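Local coordinates for D-aminoacyl-tRNA deacylase (Archaeoglobus fulgidus, PDB 1YQE), which probably hydrolyses D-aminoacyl-tRNAs to free tRNA and D-amino acids, a zinc-dependent step that keeps mischarged tRNA from accumulating, at residues A[76-87]-A[153-164]. Numbering follows the deposited sequence.
Sequences FASRHSSKDGRK and AFYEIGSTEEEW. With POP (pyrophosphate 2-), chain B.
Phe76 and Phe154 meet as an offset stack, with ring planes at 21° and centroids 4.5 Å apart; Phe76 CB sits over the middle of the Phe154 face. Further along 76-87, Arg79 crosses the indole of Trp164 in helix 161-164: Arg79 CD lies 3.6 Å from the centroid of the six-membered ring, a CH-pi contact, and the guanidinium continues over the same face as a cation-pi partner (Arg79 CZ 4.9 Å from that centroid). An extended chain from CG to NE delivers Arg79 NH1 to pyrophosphate O1 at 2.9 Å, and Ser81 N holds O5.

Backbone bonds establish parallel pairing of neighbouring strands inside the mixed sheet: Tyr155 N donates to Phe76 O (2.8 Å, 173°), and Ser78 N to Tyr155 O. Arg79, His80 and Ser81 of 76-87 and Glu156 of 153-164 belong to the pyrophosphate pocket. Beside it, Trp164 NE1 reaches His80 O at 3.1 Å, with the oxygen near the indole plane but the donor well above the carbonyl plane.

Among polar side chains, Ser159 OG donates to Arg86 O (2.8 Å). Lys87 NZ meets the anti lone pair of Glu163 OE2 at 2.6 Å, while OE1 collects Ser159 N, Thr160 N and Thr160 OG1; the Thr160 N bond belongs to the capping box of Thr160 and Glu163. With an alanine replacing Glu163, Lys87 NZ would probably lose its salt-bridge partner and these three donors their shared acceptor.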
# COMPACT_ATOMS: atom_id res chain seq x y z
N PHE A 76 -2.11 -5.41 4.75
CA PHE A 76 -0.99 -5.96 5.51
C PHE A 76 -0.57 -4.93 6.55
O PHE A 76 -0.32 -3.78 6.21
CB PHE A 76 0.22 -6.24 4.60
CG PHE A 76 0.01 -7.36 3.64
CD1 PHE A 76 -0.23 -7.11 2.29
CD2 PHE A 76 0.07 -8.69 4.07
CE1 PHE A 76 -0.40 -8.16 1.39
CE2 PHE A 76 -0.10 -9.74 3.17
CZ PHE A 76 -0.33 -9.47 1.83
N ALA A 77 -0.50 -5.36 7.81
CA ALA A 77 -0.10 -4.49 8.90
C ALA A 77 1.30 -4.93 9.29
O ALA A 77 1.51 -6.07 9.69
CB ALA A 77 -1.05 -4.65 10.08
N SER A 78 2.27 -4.03 9.16
CA SER A 78 3.64 -4.38 9.46
C SER A 78 4.49 -3.20 9.90
O SER A 78 4.08 -2.05 9.82
CB SER A 78 4.27 -5.03 8.22
OG SER A 78 5.69 -5.00 8.29
N ARG A 79 5.69 -3.51 10.36
CA ARG A 79 6.61 -2.47 10.77
C ARG A 79 7.37 -2.04 9.52
O ARG A 79 7.34 -2.73 8.49
CB ARG A 79 7.61 -3.03 11.79
CG ARG A 79 8.41 -4.21 11.27
CD ARG A 79 9.39 -4.72 12.32
NE ARG A 79 9.97 -6.00 11.95
CZ ARG A 79 10.79 -6.19 10.93
NH1 ARG A 79 11.15 -5.17 10.16
NH2 ARG A 79 11.26 -7.40 10.67
N HIS A 80 8.02 -0.89 9.59
CA HIS A 80 8.83 -0.39 8.49
C HIS A 80 10.22 -0.14 9.07
O HIS A 80 10.36 0.61 10.03
CB HIS A 80 8.27 0.91 7.91
CG HIS A 80 9.21 1.59 6.97
ND1 HIS A 80 9.67 1.00 5.81
CD2 HIS A 80 9.83 2.80 7.04
CE1 HIS A 80 10.53 1.81 5.21
NE2 HIS A 80 10.65 2.90 5.94
N SER A 81 11.23 -0.77 8.48
CA SER A 81 12.60 -0.59 8.96
C SER A 81 13.39 0.30 8.02
O SER A 81 13.42 0.07 6.81
CB SER A 81 13.28 -1.96 9.09
OG SER A 81 14.58 -1.82 9.64
N SER A 82 14.02 1.33 8.56
CA SER A 82 14.81 2.25 7.75
C SER A 82 16.00 2.79 8.53
O SER A 82 15.92 3.00 9.74
CB SER A 82 13.94 3.42 7.27
OG SER A 82 14.69 4.30 6.45
N LYS A 83 17.10 3.00 7.82
CA LYS A 83 18.32 3.51 8.42
C LYS A 83 18.22 4.99 8.77
O LYS A 83 19.07 5.52 9.49
CB LYS A 83 19.51 3.27 7.48
CG LYS A 83 19.32 3.82 6.08
CD LYS A 83 20.51 3.46 5.19
CE LYS A 83 20.29 3.90 3.75
NZ LYS A 83 20.21 5.38 3.60
N ASP A 84 17.20 5.67 8.25
CA ASP A 84 17.03 7.09 8.55
C ASP A 84 16.46 7.29 9.95
O ASP A 84 16.48 8.39 10.48
CB ASP A 84 16.12 7.77 7.51
CG ASP A 84 14.73 7.16 7.43
OD1 ASP A 84 14.10 6.93 8.48
OD2 ASP A 84 14.26 6.93 6.29
N GLY A 85 15.95 6.21 10.53
CA GLY A 85 15.40 6.27 11.87
C GLY A 85 14.26 7.25 12.10
O GLY A 85 13.91 7.54 13.24
N ARG A 86 13.68 7.77 11.02
CA ARG A 86 12.58 8.72 11.13
C ARG A 86 11.31 8.07 11.65
O ARG A 86 11.08 6.88 11.44
CB ARG A 86 12.29 9.34 9.76
CG ARG A 86 13.38 10.23 9.20
CD ARG A 86 13.07 10.60 7.76
NE ARG A 86 11.71 11.11 7.63
CZ ARG A 86 11.12 11.42 6.48
NH1 ARG A 86 11.78 11.27 5.34
NH2 ARG A 86 9.88 11.88 6.47
N LYS A 87 10.48 8.85 12.34
CA LYS A 87 9.22 8.33 12.86
C LYS A 87 8.18 8.58 11.77
O LYS A 87 7.81 9.73 11.50
CB LYS A 87 8.82 9.06 14.15
CG LYS A 87 9.77 8.82 15.32
CD LYS A 87 9.29 9.55 16.57
CE LYS A 87 10.19 9.28 17.76
NZ LYS A 87 10.14 7.85 18.18
N ALA A 153 -2.16 -3.84 0.05
CA ALA A 153 -1.23 -2.75 0.34
C ALA A 153 -0.67 -2.96 1.73
O ALA A 153 -1.25 -3.70 2.54
CB ALA A 153 -1.94 -1.39 0.25
N PHE A 154 0.47 -2.33 2.01
CA PHE A 154 1.11 -2.43 3.31
C PHE A 154 0.93 -1.12 4.07
O PHE A 154 1.19 -0.04 3.54
CB PHE A 154 2.61 -2.71 3.17
CG PHE A 154 2.94 -4.16 2.94
CD1 PHE A 154 2.58 -4.79 1.76
CD2 PHE A 154 3.60 -4.89 3.92
CE1 PHE A 154 2.89 -6.14 1.55
CE2 PHE A 154 3.91 -6.23 3.72
CZ PHE A 154 3.55 -6.85 2.53
N TYR A 155 0.46 -1.23 5.31
CA TYR A 155 0.23 -0.09 6.19
C TYR A 155 1.22 -0.30 7.32
O TYR A 155 1.09 -1.24 8.10
CB TYR A 155 -1.22 -0.12 6.69
CG TYR A 155 -2.20 -0.18 5.54
CD1 TYR A 155 -2.45 -1.37 4.85
CD2 TYR A 155 -2.84 0.98 5.10
CE1 TYR A 155 -3.30 -1.39 3.73
CE2 TYR A 155 -3.68 0.97 4.00
CZ TYR A 155 -3.91 -0.21 3.32
OH TYR A 155 -4.74 -0.19 2.23
N GLU A 156 2.22 0.58 7.41
CA GLU A 156 3.27 0.40 8.40
C GLU A 156 3.58 1.57 9.33
O GLU A 156 3.08 2.68 9.15
CB GLU A 156 4.55 -0.01 7.67
CG GLU A 156 4.31 -0.99 6.53
CD GLU A 156 5.57 -1.31 5.74
OE1 GLU A 156 6.47 -0.44 5.64
OE2 GLU A 156 5.65 -2.43 5.20
N ILE A 157 4.43 1.27 10.30
CA ILE A 157 4.91 2.23 11.29
C ILE A 157 6.43 2.14 11.25
O ILE A 157 6.98 1.06 11.44
CB ILE A 157 4.46 1.86 12.71
CG1 ILE A 157 2.93 1.85 12.79
CG2 ILE A 157 5.04 2.84 13.72
CD1 ILE A 157 2.40 1.42 14.14
N GLY A 158 7.10 3.23 10.96
CA GLY A 158 8.49 3.16 11.40
C GLY A 158 9.12 4.39 12.03
O GLY A 158 8.44 5.32 12.47
N SER A 159 10.52 3.91 12.10
CA SER A 159 11.48 3.18 11.28
C SER A 159 12.34 2.24 12.11
O SER A 159 13.10 1.44 11.56
CB SER A 159 12.40 4.16 10.53
OG SER A 159 11.68 4.87 9.53
N THR A 160 12.22 2.33 13.43
CA THR A 160 12.99 1.47 14.32
C THR A 160 12.10 0.84 15.39
O THR A 160 10.89 1.09 15.44
CB THR A 160 14.10 2.25 15.04
OG1 THR A 160 13.54 2.99 16.15
CG2 THR A 160 14.77 3.23 14.08
N GLU A 161 12.72 0.03 16.24
CA GLU A 161 12.03 -0.66 17.32
C GLU A 161 11.30 0.33 18.24
O GLU A 161 10.26 0.00 18.81
CB GLU A 161 13.03 -1.48 18.14
CG GLU A 161 12.40 -2.44 19.13
CD GLU A 161 11.61 -3.54 18.45
OE1 GLU A 161 12.21 -4.31 17.68
OE2 GLU A 161 10.39 -3.63 18.70
N GLU A 162 11.85 1.53 18.38
CA GLU A 162 11.22 2.54 19.22
C GLU A 162 9.80 2.81 18.73
O GLU A 162 8.87 2.93 19.53
CB GLU A 162 12.03 3.84 19.19
CG GLU A 162 13.15 3.88 20.22
CD GLU A 162 12.63 3.73 21.63
OE1 GLU A 162 11.70 4.48 22.01
OE2 GLU A 162 13.15 2.85 22.37
N GLU A 163 9.65 2.91 17.42
CA GLU A 163 8.34 3.17 16.83
C GLU A 163 7.48 1.92 16.74
O GLU A 163 6.26 1.99 16.89
CB GLU A 163 8.51 3.79 15.44
CG GLU A 163 9.18 5.16 15.42
CD GLU A 163 10.65 5.11 15.79
OE1 GLU A 163 11.39 4.33 15.16
OE2 GLU A 163 11.06 5.85 16.71
N TRP A 164 8.10 0.77 16.49
CA TRP A 164 7.35 -0.48 16.38
C TRP A 164 6.64 -0.83 17.68
O TRP A 164 5.56 -1.43 17.67
CB TRP A 164 8.27 -1.63 15.97
CG TRP A 164 9.15 -1.36 14.79
CD1 TRP A 164 8.92 -0.47 13.78
CD2 TRP A 164 10.39 -2.00 14.49
NE1 TRP A 164 9.96 -0.51 12.87
CE2 TRP A 164 10.87 -1.44 13.28
CE3 TRP A 164 11.15 -2.99 15.12
CZ2 TRP A 164 12.08 -1.84 12.69
CZ3 TRP A 164 12.35 -3.39 14.54
CH2 TRP A 164 12.80 -2.82 13.34
P1 POP B . 11.20 -5.56 6.78
O1 POP B . 12.41 -5.11 7.58
O2 POP B . 10.36 -6.49 7.66
O3 POP B . 11.62 -6.34 5.54
O POP B . 10.22 -4.28 6.38
P2 POP B . 10.56 -3.16 5.21
O4 POP B . 11.92 -3.35 4.58
O5 POP B . 10.47 -1.79 5.79
O6 POP B . 9.35 -3.35 4.16
O HOH W 1 8.32 -0.74 3.87
O HOH W 2 15.59 -0.06 12.34
O HOH W 3 13.83 6.95 16.03